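Local coordinates for tight junction protein ZO-3 (Homo sapiens, PDB 3KFV) that links tight-junction membrane proteins such as claudins and occludin to the actin cytoskeleton as a scaffold, here represented by its SH3 and guanylate kinase-like region, at residues Y6-F11 with G129-Y134; E135-R140 with P294-E299; P147-G152 with A201-T206; Q169-E174 with A195-H200; I221-I226 with F266-P271. All blocks are in the same frame, centred on the assembly; numbering follows the deposited sequence.

Contact 1: Y6-F11 with G129-Y134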
# COMPACT_ATOMS: atom_id res chain seq x y z
N TYR A 6 8.06 -11.64 -14.70
CA TYR A 6 7.47 -11.39 -13.40
C TYR A 6 6.01 -11.78 -13.43
O TYR A 6 5.32 -11.60 -14.43
CB TYR A 6 7.62 -9.91 -13.01
CG TYR A 6 9.05 -9.45 -12.86
CD1 TYR A 6 9.78 -9.74 -11.71
CD2 TYR A 6 9.67 -8.74 -13.87
CE1 TYR A 6 11.10 -9.32 -11.58
CE2 TYR A 6 10.98 -8.31 -13.75
CZ TYR A 6 11.69 -8.60 -12.61
OH TYR A 6 13.00 -8.17 -12.50
N ILE A 7 5.54 -12.34 -12.32
CA ILE A 7 4.18 -12.83 -12.26
C ILE A 7 3.47 -12.32 -11.01
O ILE A 7 4.08 -12.19 -9.94
CB ILE A 7 4.16 -14.38 -12.30
CG1 ILE A 7 3.04 -14.89 -13.21
CG2 ILE A 7 4.04 -14.96 -10.90
CD1 ILE A 7 3.31 -14.65 -14.67
N ARG A 8 2.19 -11.99 -11.16
CA ARG A 8 1.37 -11.64 -10.01
C ARG A 8 0.32 -12.73 -9.78
O ARG A 8 -0.32 -13.19 -10.72
CB ARG A 8 0.73 -10.27 -10.20
CG ARG A 8 0.49 -9.53 -8.91
CD ARG A 8 0.17 -8.06 -9.15
NE ARG A 8 -1.16 -7.84 -9.73
CZ ARG A 8 -2.14 -7.19 -9.11
NH1 ARG A 8 -1.95 -6.71 -7.89
NH2 ARG A 8 -3.31 -7.03 -9.70
N THR A 9 0.17 -13.15 -8.53
CA THR A 9 -0.69 -14.28 -8.20
C THR A 9 -2.09 -13.83 -7.77
O THR A 9 -2.23 -12.92 -6.96
CB THR A 9 -0.05 -15.16 -7.10
OG1 THR A 9 0.10 -14.39 -5.90
CG2 THR A 9 1.32 -15.65 -7.53
N HIS A 10 -3.12 -14.47 -8.30
CA HIS A 10 -4.50 -14.09 -8.00
C HIS A 10 -5.31 -15.22 -7.36
O HIS A 10 -6.54 -15.30 -7.52
CB HIS A 10 -5.18 -13.55 -9.26
CG HIS A 10 -4.59 -12.27 -9.74
ND1 HIS A 10 -4.95 -11.04 -9.22
CD2 HIS A 10 -3.65 -12.02 -10.68
CE1 HIS A 10 -4.26 -10.09 -9.83
NE2 HIS A 10 -3.47 -10.66 -10.72
N PHE A 11 -4.62 -16.09 -6.64
CA PHE A 11 -5.28 -17.07 -5.81
C PHE A 11 -4.36 -17.40 -4.64
O PHE A 11 -3.17 -17.07 -4.65
CB PHE A 11 -5.65 -18.32 -6.61
CG PHE A 11 -4.47 -19.01 -7.25
CD1 PHE A 11 -3.91 -20.14 -6.65
CD2 PHE A 11 -3.93 -18.54 -8.43
CE1 PHE A 11 -2.82 -20.77 -7.23
CE2 PHE A 11 -2.85 -19.18 -9.02
CZ PHE A 11 -2.29 -20.29 -8.41
N GLY A 129 -12.31 -7.56 -11.30
CA GLY A 129 -11.18 -7.15 -12.10
C GLY A 129 -10.88 -8.08 -13.27
O GLY A 129 -10.16 -7.72 -14.20
N ARG A 130 -11.44 -9.29 -13.21
CA ARG A 130 -11.22 -10.31 -14.24
C ARG A 130 -9.75 -10.72 -14.36
O ARG A 130 -9.28 -11.08 -15.44
CB ARG A 130 -11.72 -9.83 -15.61
CG ARG A 130 -13.23 -9.70 -15.71
CD ARG A 130 -13.63 -9.02 -17.03
N TYR A 131 -9.02 -10.67 -13.24
CA TYR A 131 -7.63 -11.11 -13.23
C TYR A 131 -7.54 -12.63 -13.40
O TYR A 131 -8.35 -13.37 -12.85
CB TYR A 131 -6.95 -10.73 -11.92
CG TYR A 131 -6.93 -9.26 -11.63
CD1 TYR A 131 -6.31 -8.36 -12.49
CD2 TYR A 131 -7.50 -8.76 -10.46
CE1 TYR A 131 -6.28 -7.01 -12.21
CE2 TYR A 131 -7.48 -7.41 -10.17
CZ TYR A 131 -6.86 -6.54 -11.05
OH TYR A 131 -6.83 -5.20 -10.76
N PRO A 132 -6.51 -13.10 -14.14
CA PRO A 132 -6.25 -14.53 -14.28
C PRO A 132 -5.43 -15.02 -13.09
O PRO A 132 -4.82 -14.20 -12.40
CB PRO A 132 -5.40 -14.61 -15.55
CG PRO A 132 -5.12 -13.16 -15.97
CD PRO A 132 -5.50 -12.29 -14.83
N PRO A 133 -5.41 -16.34 -12.84
CA PRO A 133 -4.60 -16.91 -11.77
C PRO A 133 -3.18 -16.35 -11.78
O PRO A 133 -2.67 -15.96 -10.73
CB PRO A 133 -4.58 -18.40 -12.11
CG PRO A 133 -5.88 -18.63 -12.80
CD PRO A 133 -6.19 -17.36 -13.57
N TYR A 134 -2.56 -16.31 -12.95
CA TYR A 134 -1.25 -15.69 -13.11
C TYR A 134 -1.36 -14.51 -14.04
O TYR A 134 -1.93 -14.61 -15.14
CB TYR A 134 -0.23 -16.68 -13.68
CG TYR A 134 0.37 -17.63 -12.68
CD1 TYR A 134 0.16 -17.48 -11.31
CD2 TYR A 134 1.19 -18.68 -13.10
CE1 TYR A 134 0.73 -18.36 -10.40
CE2 TYR A 134 1.76 -19.55 -12.20
CZ TYR A 134 1.53 -19.39 -10.85
OH TYR A 134 2.11 -20.26 -9.96
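His10 and Tyr131 show how two rings can lie nearly parallel yet meet mainly through a methylene. Their planes differ by 15° but are slid apart. It is Tyr131 CB that sits over the middle of the imidazole, 3.4 Å from the centroid of the His10 ring, in a CH-pi contact. Both side chains turn CG anti to their own carbonyl carbon, with chi1 at -66° for His10 and -59° for Tyr131, and this brings Tyr131 CG to 3.3 Å from His10 CE1.

Arg8, bent at its third torsion, lays NH2 over the face of the phenol that His10 CE1 also approaches, 3.8 Å from Tyr131 CZ. Its guanidinium stands almost upright on that ring, and the long cation-pi approach is at most weakly attractive. Phe11 places CE2 3.6 Å from Pro133 CB and also borders Tyr134, whose CB packs 3.8 Å from Ile7 CG1 and whose CE1 lies beside Thr9 CG2. One backbone bond, His10 N to Pro133 O at 2.9 Å, ties the residue just past strand 5-9 to the chain leading into strand 134-141.

The polar ends are satisfied within the protein: His10 by Tyr215 OH and Glu135, Arg8 by a salt bridge to Glu135 and by the carbonyl of Tyr215. With both its nitrogens engaged, the imidazole is fixed in rotation, and the adjacent carboxylate would be expected to polarise it.

Contact 2: E135-R140 with P294-E299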
# COMPACT_ATOMS: atom_id res chain seq x y z
N GLU A 135 -0.79 -13.38 -13.62
CA GLU A 135 -0.79 -12.17 -14.43
C GLU A 135 0.64 -11.73 -14.64
O GLU A 135 1.32 -11.35 -13.69
CB GLU A 135 -1.57 -11.07 -13.71
CG GLU A 135 -1.79 -9.82 -14.53
CD GLU A 135 -2.14 -8.61 -13.66
OE1 GLU A 135 -2.49 -7.55 -14.23
OE2 GLU A 135 -2.06 -8.73 -12.42
N ARG A 136 1.12 -11.80 -15.87
CA ARG A 136 2.45 -11.29 -16.17
C ARG A 136 2.48 -9.78 -15.97
O ARG A 136 1.63 -9.06 -16.49
CB ARG A 136 2.88 -11.66 -17.59
CG ARG A 136 3.17 -13.15 -17.77
CD ARG A 136 3.85 -13.44 -19.11
NE ARG A 136 5.06 -12.65 -19.30
CZ ARG A 136 6.01 -12.92 -20.19
NH1 ARG A 136 5.90 -13.98 -20.98
NH2 ARG A 136 7.08 -12.14 -20.28
N VAL A 137 3.45 -9.30 -15.19
CA VAL A 137 3.57 -7.87 -14.89
C VAL A 137 4.96 -7.35 -15.23
O VAL A 137 5.94 -8.10 -15.25
CB VAL A 137 3.26 -7.55 -13.40
CG1 VAL A 137 1.80 -7.75 -13.08
CG2 VAL A 137 4.13 -8.38 -12.48
N VAL A 138 5.05 -6.05 -15.49
CA VAL A 138 6.33 -5.38 -15.69
C VAL A 138 6.39 -4.12 -14.83
O VAL A 138 5.36 -3.67 -14.33
CB VAL A 138 6.57 -4.99 -17.18
CG1 VAL A 138 6.89 -6.23 -18.02
CG2 VAL A 138 5.36 -4.24 -17.75
N LEU A 139 7.59 -3.57 -14.65
CA LEU A 139 7.76 -2.34 -13.88
C LEU A 139 7.76 -1.09 -14.76
O LEU A 139 8.50 -1.00 -15.75
CB LEU A 139 9.06 -2.38 -13.08
CG LEU A 139 9.10 -3.25 -11.82
CD1 LEU A 139 10.51 -3.29 -11.26
CD2 LEU A 139 8.11 -2.74 -10.77
N ARG A 140 6.94 -0.11 -14.40
CA ARG A 140 6.92 1.18 -15.07
C ARG A 140 6.68 2.29 -14.06
O ARG A 140 6.12 2.06 -12.99
CB ARG A 140 5.83 1.23 -16.14
CG ARG A 140 5.99 0.25 -17.29
CD ARG A 140 7.10 0.64 -18.24
NE ARG A 140 7.02 -0.11 -19.50
CZ ARG A 140 7.66 -1.25 -19.75
NH1 ARG A 140 8.45 -1.79 -18.83
NH2 ARG A 140 7.51 -1.84 -20.93
N PRO A 294 9.25 3.20 -10.08
CA PRO A 294 8.48 2.30 -10.94
C PRO A 294 7.60 1.34 -10.14
O PRO A 294 8.06 0.71 -9.18
CB PRO A 294 9.57 1.51 -11.67
CG PRO A 294 10.72 1.54 -10.71
CD PRO A 294 10.70 2.95 -10.21
N ILE A 295 6.34 1.22 -10.54
CA ILE A 295 5.42 0.30 -9.89
C ILE A 295 5.05 -0.85 -10.83
O ILE A 295 5.27 -0.78 -12.04
CB ILE A 295 4.14 1.04 -9.45
CG1 ILE A 295 3.44 1.66 -10.66
CG2 ILE A 295 4.48 2.11 -8.44
CD1 ILE A 295 2.18 2.42 -10.31
N TRP A 296 4.47 -1.91 -10.27
CA TRP A 296 4.03 -3.05 -11.06
C TRP A 296 2.86 -2.64 -11.93
O TRP A 296 2.07 -1.78 -11.53
CB TRP A 296 3.61 -4.21 -10.16
CG TRP A 296 4.73 -4.78 -9.38
CD1 TRP A 296 4.89 -4.77 -8.03
CD2 TRP A 296 5.88 -5.45 -9.91
NE1 TRP A 296 6.07 -5.38 -7.68
CE2 TRP A 296 6.70 -5.81 -8.83
CE3 TRP A 296 6.30 -5.77 -11.20
CZ2 TRP A 296 7.90 -6.48 -8.99
CZ3 TRP A 296 7.49 -6.43 -11.36
CH2 TRP A 296 8.28 -6.78 -10.27
N THR A 297 2.76 -3.25 -13.10
CA THR A 297 1.70 -2.95 -14.05
C THR A 297 1.58 -4.08 -15.07
O THR A 297 2.57 -4.72 -15.41
CB THR A 297 1.94 -1.58 -14.74
OG1 THR A 297 1.05 -1.41 -15.85
CG2 THR A 297 3.37 -1.47 -15.23
N ALA A 298 0.37 -4.34 -15.56
CA ALA A 298 0.13 -5.45 -16.47
C ALA A 298 0.99 -5.39 -17.74
O ALA A 298 1.02 -4.38 -18.43
CB ALA A 298 -1.35 -5.54 -16.84
N GLU A 299 1.68 -6.50 -18.03
CA GLU A 299 2.50 -6.61 -19.23
C GLU A 299 1.66 -7.04 -20.42
O GLU A 299 1.27 -6.22 -21.25
CB GLU A 299 3.64 -7.61 -19.00
CG GLU A 299 4.46 -7.93 -20.25
CD GLU A 299 5.52 -9.00 -19.99
OE1 GLU A 299 6.59 -8.95 -20.66
OE2 GLU A 299 5.30 -9.88 -19.13
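Leu139 and Trp296 meet within an antiparallel beta ribbon that completes the SH3 sheet from chain flanking the guanylate kinase-like domain, a split construction known from MAGUK proteins. The strands run 151° apart, and their backbones are joined by paired bonds between Arg140 and Ile295 and by a bond from Val138 N to Thr297 O of 2.8 Å.

Shape is decided largely on the face that carries the indole. Leu139 drops its CD2 methyl onto the six-membered ring, 3.6 Å from the centroid of that Trp296 ring, in a CH-pi contact over one face. Val137 crosses the indole at about a right angle, its CG2 3.6 Å from Trp296 CE3. The indole thus nestles among aliphatic bumps, and Tyr6 and Tyr219 extend its surroundings.

On the other face Thr297 CG2 rests 3.8 Å from Arg140 CG, against the outside of the bend in the arginine chain, while Val138 CG1 packs across the extended glutamate, 3.7 Å from Glu299 CB. Beyond this apolar stem, Glu299 ends in a salt bridge: Arg136 NE lies 2.8 Å from Glu299 OE2, reaching the oxygen from above the carboxylate plane.

Contact 3: P147-G152 with A201-T206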
# COMPACT_ATOMS: atom_id res chain seq x y z
N PRO A 147 -2.07 7.79 -5.32
CA PRO A 147 -2.72 8.20 -4.07
C PRO A 147 -1.72 8.17 -2.93
O PRO A 147 -0.77 7.39 -2.97
CB PRO A 147 -3.81 7.14 -3.87
CG PRO A 147 -4.07 6.61 -5.24
CD PRO A 147 -2.75 6.64 -5.95
N VAL A 148 -1.90 9.01 -1.92
CA VAL A 148 -0.97 9.05 -0.81
C VAL A 148 -1.71 8.78 0.49
O VAL A 148 -2.65 9.49 0.84
CB VAL A 148 -0.24 10.43 -0.71
CG1 VAL A 148 0.70 10.45 0.49
CG2 VAL A 148 0.52 10.73 -1.99
N VAL A 149 -1.30 7.73 1.19
CA VAL A 149 -1.92 7.37 2.45
C VAL A 149 -1.07 7.83 3.63
O VAL A 149 0.09 7.42 3.77
CB VAL A 149 -2.16 5.85 2.55
CG1 VAL A 149 -2.63 5.47 3.94
CG2 VAL A 149 -3.18 5.41 1.51
N ILE A 150 -1.62 8.70 4.47
CA ILE A 150 -0.89 9.17 5.64
C ILE A 150 -1.40 8.44 6.88
O ILE A 150 -2.56 8.59 7.25
CB ILE A 150 -1.03 10.68 5.86
CG1 ILE A 150 -0.78 11.45 4.54
CG2 ILE A 150 -0.10 11.16 6.98
CD1 ILE A 150 0.66 11.66 4.21
N LEU A 151 -0.52 7.65 7.49
CA LEU A 151 -0.86 6.91 8.70
C LEU A 151 -0.06 7.47 9.86
O LEU A 151 1.03 8.00 9.67
CB LEU A 151 -0.52 5.43 8.53
CG LEU A 151 -1.18 4.72 7.35
CD1 LEU A 151 -0.71 3.28 7.27
CD2 LEU A 151 -2.70 4.79 7.47
N GLY A 152 -0.60 7.35 11.07
CA GLY A 152 0.03 7.96 12.22
C GLY A 152 -0.84 9.06 12.81
O GLY A 152 -1.92 9.35 12.30
N ALA A 201 -4.38 12.06 -4.52
CA ALA A 201 -5.49 11.90 -3.59
C ALA A 201 -4.93 11.54 -2.22
O ALA A 201 -4.23 10.54 -2.08
CB ALA A 201 -6.45 10.83 -4.08
N LEU A 202 -5.23 12.36 -1.22
CA LEU A 202 -4.75 12.13 0.13
C LEU A 202 -5.76 11.28 0.88
O LEU A 202 -6.95 11.60 0.92
CB LEU A 202 -4.52 13.45 0.86
CG LEU A 202 -3.40 14.34 0.33
CD1 LEU A 202 -3.57 15.78 0.78
CD2 LEU A 202 -2.05 13.80 0.76
N LEU A 203 -5.28 10.18 1.48
CA LEU A 203 -6.16 9.21 2.13
C LEU A 203 -5.82 8.97 3.60
O LEU A 203 -4.65 8.82 3.98
CB LEU A 203 -6.09 7.87 1.41
CG LEU A 203 -6.59 7.80 -0.02
CD1 LEU A 203 -5.99 6.60 -0.71
CD2 LEU A 203 -8.10 7.70 -0.01
N ASP A 204 -6.86 8.95 4.43
CA ASP A 204 -6.73 8.55 5.82
C ASP A 204 -7.56 7.30 5.97
O ASP A 204 -8.77 7.37 6.15
CB ASP A 204 -7.28 9.63 6.75
CG ASP A 204 -6.98 9.34 8.21
OD1 ASP A 204 -6.10 8.48 8.46
OD2 ASP A 204 -7.60 9.96 9.09
N VAL A 205 -6.90 6.14 5.89
CA VAL A 205 -7.62 4.88 5.79
C VAL A 205 -6.98 3.75 6.58
O VAL A 205 -5.91 3.90 7.17
CB VAL A 205 -7.77 4.44 4.31
CG1 VAL A 205 -8.82 5.29 3.61
CG2 VAL A 205 -6.43 4.51 3.59
N THR A 206 -7.65 2.61 6.57
CA THR A 206 -7.21 1.44 7.31
C THR A 206 -6.22 0.63 6.49
O THR A 206 -6.11 0.81 5.28
CB THR A 206 -8.41 0.53 7.63
OG1 THR A 206 -9.02 0.12 6.41
CG2 THR A 206 -9.43 1.27 8.49
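Where Val148 meets Leu203, the flat groups that join the strands are the peptide units of a parallel beta-sheet, the central sheet of the guanylate kinase-like domain; neither segment brings an aromatic ring. These peptides join through their N-H and C=O groups, with Val148 N 2.8 Å from Ala201 O and Leu203 N 2.8 Å from Val148 O. Side chains stand on the two sheet faces instead.

On one face Val148 meets Leu202, CB to CD2 at 4.1 Å, and Leu202 also packs against helix 155-165. On the other, Leu203 CD1 settles between neighbours, 3.8 Å from Val149 CG2 and 3.9 Å from Pro147 CB; helix 188-196 packs here through Val191. Leu203 CG lies anti to its carbonyl carbon (chi1 -65°), which carries the side chain across Val149 at a slant. Val205 then crosses Val149 at about a right angle as the chain leaves the sheet, before Thr206 caps the following helix. The last rung is Ile150 N to Leu203 O, 3.1 Å.

Contact 4: Q169-E174 with A195-H200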
# COMPACT_ATOMS: atom_id res chain seq x y z
N GLN A 169 -2.02 20.22 -6.50
CA GLN A 169 -1.35 18.93 -6.54
C GLN A 169 -1.92 17.94 -5.54
O GLN A 169 -1.53 16.78 -5.54
CB GLN A 169 0.13 19.10 -6.26
CG GLN A 169 0.73 20.29 -6.94
CD GLN A 169 2.16 20.04 -7.33
OE1 GLN A 169 2.52 18.91 -7.69
NE2 GLN A 169 2.99 21.08 -7.26
N PHE A 170 -2.82 18.42 -4.70
CA PHE A 170 -3.38 17.61 -3.62
C PHE A 170 -4.85 17.92 -3.40
O PHE A 170 -5.27 19.07 -3.45
CB PHE A 170 -2.62 17.85 -2.31
CG PHE A 170 -1.20 17.40 -2.33
CD1 PHE A 170 -0.88 16.07 -2.13
CD2 PHE A 170 -0.17 18.30 -2.54
CE1 PHE A 170 0.44 15.64 -2.14
CE2 PHE A 170 1.15 17.89 -2.55
CZ PHE A 170 1.46 16.56 -2.35
N GLU A 171 -5.63 16.87 -3.16
CA GLU A 171 -6.99 17.02 -2.70
C GLU A 171 -7.27 15.90 -1.72
O GLU A 171 -6.87 14.77 -1.95
CB GLU A 171 -7.98 16.96 -3.86
CG GLU A 171 -9.42 17.16 -3.42
CD GLU A 171 -10.42 17.20 -4.57
OE1 GLU A 171 -11.58 16.80 -4.35
OE2 GLU A 171 -10.03 17.64 -5.68
N ILE A 172 -7.94 16.22 -0.62
CA ILE A 172 -8.34 15.19 0.32
C ILE A 172 -9.49 14.36 -0.25
O ILE A 172 -10.50 14.91 -0.68
CB ILE A 172 -8.76 15.79 1.67
CG1 ILE A 172 -7.54 16.35 2.39
CG2 ILE A 172 -9.44 14.74 2.53
CD1 ILE A 172 -7.87 17.04 3.68
N ALA A 173 -9.32 13.05 -0.27
CA ALA A 173 -10.38 12.14 -0.69
C ALA A 173 -11.49 12.14 0.36
O ALA A 173 -11.23 11.85 1.53
CB ALA A 173 -9.83 10.74 -0.89
N GLU A 174 -12.71 12.46 -0.05
CA GLU A 174 -13.83 12.56 0.89
C GLU A 174 -14.43 11.20 1.28
O GLU A 174 -14.93 10.47 0.43
CB GLU A 174 -14.92 13.47 0.32
N ALA A 195 -7.36 11.63 -9.14
CA ALA A 195 -6.18 11.36 -9.95
C ALA A 195 -6.36 11.85 -11.39
O ALA A 195 -5.39 12.12 -12.10
CB ALA A 195 -5.84 9.88 -9.93
N GLU A 196 -7.62 11.98 -11.82
CA GLU A 196 -7.93 12.46 -13.16
C GLU A 196 -7.65 13.96 -13.28
O GLU A 196 -7.31 14.45 -14.36
CB GLU A 196 -9.39 12.16 -13.53
CG GLU A 196 -9.66 10.72 -13.95
N LYS A 197 -7.82 14.69 -12.18
CA LYS A 197 -7.47 16.11 -12.11
C LYS A 197 -5.96 16.28 -12.00
O LYS A 197 -5.47 17.37 -11.73
CB LYS A 197 -8.11 16.78 -10.89
CG LYS A 197 -9.62 16.81 -10.87
CD LYS A 197 -10.11 17.42 -9.57
CE LYS A 197 -11.63 17.45 -9.49
NZ LYS A 197 -12.11 18.01 -8.20
N ASP A 198 -5.22 15.19 -12.18
CA ASP A 198 -3.77 15.21 -12.07
C ASP A 198 -3.29 15.66 -10.68
O ASP A 198 -2.33 16.41 -10.57
CB ASP A 198 -3.16 16.12 -13.13
CG ASP A 198 -1.77 15.67 -13.54
OD1 ASP A 198 -1.60 14.45 -13.79
OD2 ASP A 198 -0.86 16.53 -13.61
N LYS A 199 -3.95 15.18 -9.64
CA LYS A 199 -3.54 15.48 -8.27
C LYS A 199 -3.36 14.21 -7.45
O LYS A 199 -3.96 13.18 -7.76
CB LYS A 199 -4.57 16.37 -7.59
CG LYS A 199 -4.82 17.70 -8.26
CD LYS A 199 -5.82 18.50 -7.45
CE LYS A 199 -6.36 19.69 -8.22
NZ LYS A 199 -7.53 20.29 -7.48
N HIS A 200 -2.55 14.28 -6.41
CA HIS A 200 -2.45 13.20 -5.44
C HIS A 200 -3.69 13.20 -4.57
O HIS A 200 -4.01 14.21 -3.95
CB HIS A 200 -1.24 13.38 -4.53
CG HIS A 200 0.08 13.34 -5.23
ND1 HIS A 200 0.57 12.19 -5.82
CD2 HIS A 200 1.02 14.29 -5.41
CE1 HIS A 200 1.75 12.44 -6.35
NE2 HIS A 200 2.05 13.71 -6.11
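Hydrogen bonds between Gln169 and His200 and between His200 and Glu171 join the backbones. His200 N approaches Gln169 O at 2.8 Å from well above the carbonyl plane, whereas Glu171 N meets His200 O at 3.2 Å along a straighter path. His200 is therefore held through both its N-H and its C=O by the residues before and after Phe170, its parallel partner in the sheet.

Among the side chains, the ring contact is oblique. Phe170 and His200 lie side by side and point the same way, with planes 34° apart and Phe170 CE1 3.6 Å from His200 CD2. The same imidazole bonds through ND1 to the carbonyl of Arg146, which limits its rotation, while Phe170 also packs on helix 155-165.

Charge works at the more exposed margin. Lys197, fully extended, brings NZ 3.3 Å from Glu171 OE2, using the syn lone pair of that oxygen in a salt bridge. Glu171 CG is anti to its backbone N (chi1 -178°), and the extended chain carries the carboxylate out to the lysine. Lys199 NZ, 4.1 Å from Glu171 OE2, may add attraction, besides its weak bond to Pro167 O.

Strand 170-172, helix 188-196 and strand 200-203 follow one another as a beta-alpha-beta crossover.

Contact 5: I221-I226 with F266-P271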
# COMPACT_ATOMS: atom_id res chain seq x y z
N ILE A 221 1.29 5.75 -2.03
CA ILE A 221 2.49 5.97 -1.24
C ILE A 221 2.02 5.98 0.21
O ILE A 221 1.16 6.77 0.58
CB ILE A 221 3.17 7.30 -1.61
CG1 ILE A 221 3.62 7.28 -3.07
CG2 ILE A 221 4.34 7.58 -0.68
CD1 ILE A 221 4.07 8.63 -3.60
N VAL A 222 2.54 5.07 1.02
CA VAL A 222 2.09 4.96 2.41
C VAL A 222 3.13 5.44 3.40
O VAL A 222 4.21 4.87 3.50
CB VAL A 222 1.69 3.52 2.77
CG1 VAL A 222 1.20 3.48 4.20
CG2 VAL A 222 0.63 3.02 1.83
N VAL A 223 2.80 6.50 4.14
CA VAL A 223 3.74 7.12 5.05
C VAL A 223 3.26 7.06 6.49
O VAL A 223 2.17 7.55 6.80
CB VAL A 223 4.01 8.58 4.66
CG1 VAL A 223 4.84 9.28 5.74
CG2 VAL A 223 4.70 8.65 3.31
N PHE A 224 4.07 6.48 7.36
CA PHE A 224 3.71 6.33 8.77
C PHE A 224 4.58 7.21 9.65
O PHE A 224 5.81 7.22 9.52
CB PHE A 224 3.81 4.86 9.20
CG PHE A 224 3.55 4.64 10.67
CD1 PHE A 224 2.26 4.49 11.14
CD2 PHE A 224 4.60 4.57 11.57
CE1 PHE A 224 2.02 4.29 12.49
CE2 PHE A 224 4.36 4.38 12.92
CZ PHE A 224 3.07 4.24 13.37
N PHE A 225 3.95 7.96 10.54
CA PHE A 225 4.66 8.89 11.43
C PHE A 225 4.80 8.32 12.83
O PHE A 225 3.80 7.99 13.48
CB PHE A 225 3.92 10.22 11.48
CG PHE A 225 3.98 11.00 10.20
CD1 PHE A 225 5.10 11.75 9.89
CD2 PHE A 225 2.93 10.97 9.31
CE1 PHE A 225 5.17 12.47 8.71
CE2 PHE A 225 2.99 11.69 8.13
CZ PHE A 225 4.11 12.44 7.83
N ILE A 226 6.03 8.24 13.31
CA ILE A 226 6.31 7.63 14.61
C ILE A 226 6.45 8.69 15.69
O ILE A 226 7.33 9.55 15.62
CB ILE A 226 7.61 6.80 14.58
CG1 ILE A 226 7.74 6.04 13.26
CG2 ILE A 226 7.65 5.83 15.75
CD1 ILE A 226 9.06 5.33 13.10
N PHE A 266 3.94 -0.21 4.91
CA PHE A 266 4.54 1.12 4.86
C PHE A 266 5.53 1.23 3.72
O PHE A 266 6.34 0.32 3.52
CB PHE A 266 5.27 1.45 6.17
CG PHE A 266 4.41 1.42 7.39
CD1 PHE A 266 3.02 1.36 7.29
CD2 PHE A 266 4.98 1.50 8.65
CE1 PHE A 266 2.22 1.34 8.42
CE2 PHE A 266 4.18 1.49 9.79
CZ PHE A 266 2.80 1.41 9.67
N THR A 267 5.48 2.33 2.98
CA THR A 267 6.52 2.61 2.00
C THR A 267 7.49 3.65 2.55
O THR A 267 8.55 3.88 1.97
CB THR A 267 5.97 3.07 0.62
OG1 THR A 267 5.54 4.44 0.69
CG2 THR A 267 4.80 2.17 0.18
N ALA A 268 7.12 4.27 3.67
CA ALA A 268 8.03 5.16 4.40
C ALA A 268 7.58 5.38 5.84
O ALA A 268 6.39 5.40 6.13
CB ALA A 268 8.18 6.49 3.69
N THR A 269 8.55 5.54 6.73
CA THR A 269 8.25 5.97 8.09
C THR A 269 9.04 7.25 8.34
O THR A 269 10.11 7.45 7.78
CB THR A 269 8.64 4.91 9.15
OG1 THR A 269 10.04 4.99 9.45
CG2 THR A 269 8.30 3.50 8.67
N ILE A 270 8.50 8.13 9.18
CA ILE A 270 9.14 9.39 9.49
C ILE A 270 8.98 9.69 10.97
O ILE A 270 7.86 9.70 11.48
CB ILE A 270 8.54 10.56 8.68
CG1 ILE A 270 8.83 10.38 7.18
CG2 ILE A 270 9.07 11.90 9.18
CD1 ILE A 270 8.22 11.46 6.31
N PRO A 271 10.10 9.91 11.67
CA PRO A 271 10.09 10.18 13.11
C PRO A 271 9.56 11.57 13.43
O PRO A 271 10.08 12.56 12.91
CB PRO A 271 11.58 10.11 13.49
CG PRO A 271 12.28 9.54 12.30
CD PRO A 271 11.46 9.92 11.12
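Between Val222 and Thr267 begins a parallel pairing in which the two strands run 26° apart and exchange bonds such as Phe224 N to Ala268 O, 2.8 Å. At its start Val222 O accepts from two donors, Thr267 N and Ala268 N, while Val222 N reaches the hydroxyl Thr267 OG1 at 3.1 Å; that hydroxyl is also hydrogen-bonded to Gln290.

Phe224 and Phe266 dominate one face. Their rings are only 10° from parallel yet slid apart, so Phe224 CB lies over the ring centre, 3.5 Å from the Phe266 centroid, as a CH-pi contact. With CG anti to the backbone N (chi1 176°), Phe224 CG comes to 3.3 Å from Phe266 CE2. On the other face Phe225 and Ile270 run alongside each other, CD1 to CB at 3.8 Å, and Val223 CG1 touches Ile270 CD1.

Each face is covered by a helix: Phe224 packs on helix 248-262, whereas Phe225 and Ile270 meet helix 278-290, with Trp279 edge-to-face to Phe225. Strand 148-151 adjoins strand 221-227, leaving strand 268-272 outermost.

In the fold
The five contacts divide between two sheets. Contacts 1 and 2, with centres about 12 Å apart, share the antiparallel SH3 sheet, in which strand 134-141 lies between strands 5-9 and 294-298. Contacts 4, 3 and 5 follow one another across the parallel sheet of the guanylate kinase-like domain, in the order 170-172, 200-203, 148-151, 221-227, 268-272; centres 3 and 5 lie about 10 Å apart, and 4 and 5 about 20 Å. Along the chain, contact 1 closes first, and contact 2 then encloses contacts 3, 4 and 5, with 4 nested inside 3. The kinase-like domain is thus inserted into the SH3 sheet, making the two domains one covalently interwoven scaffold.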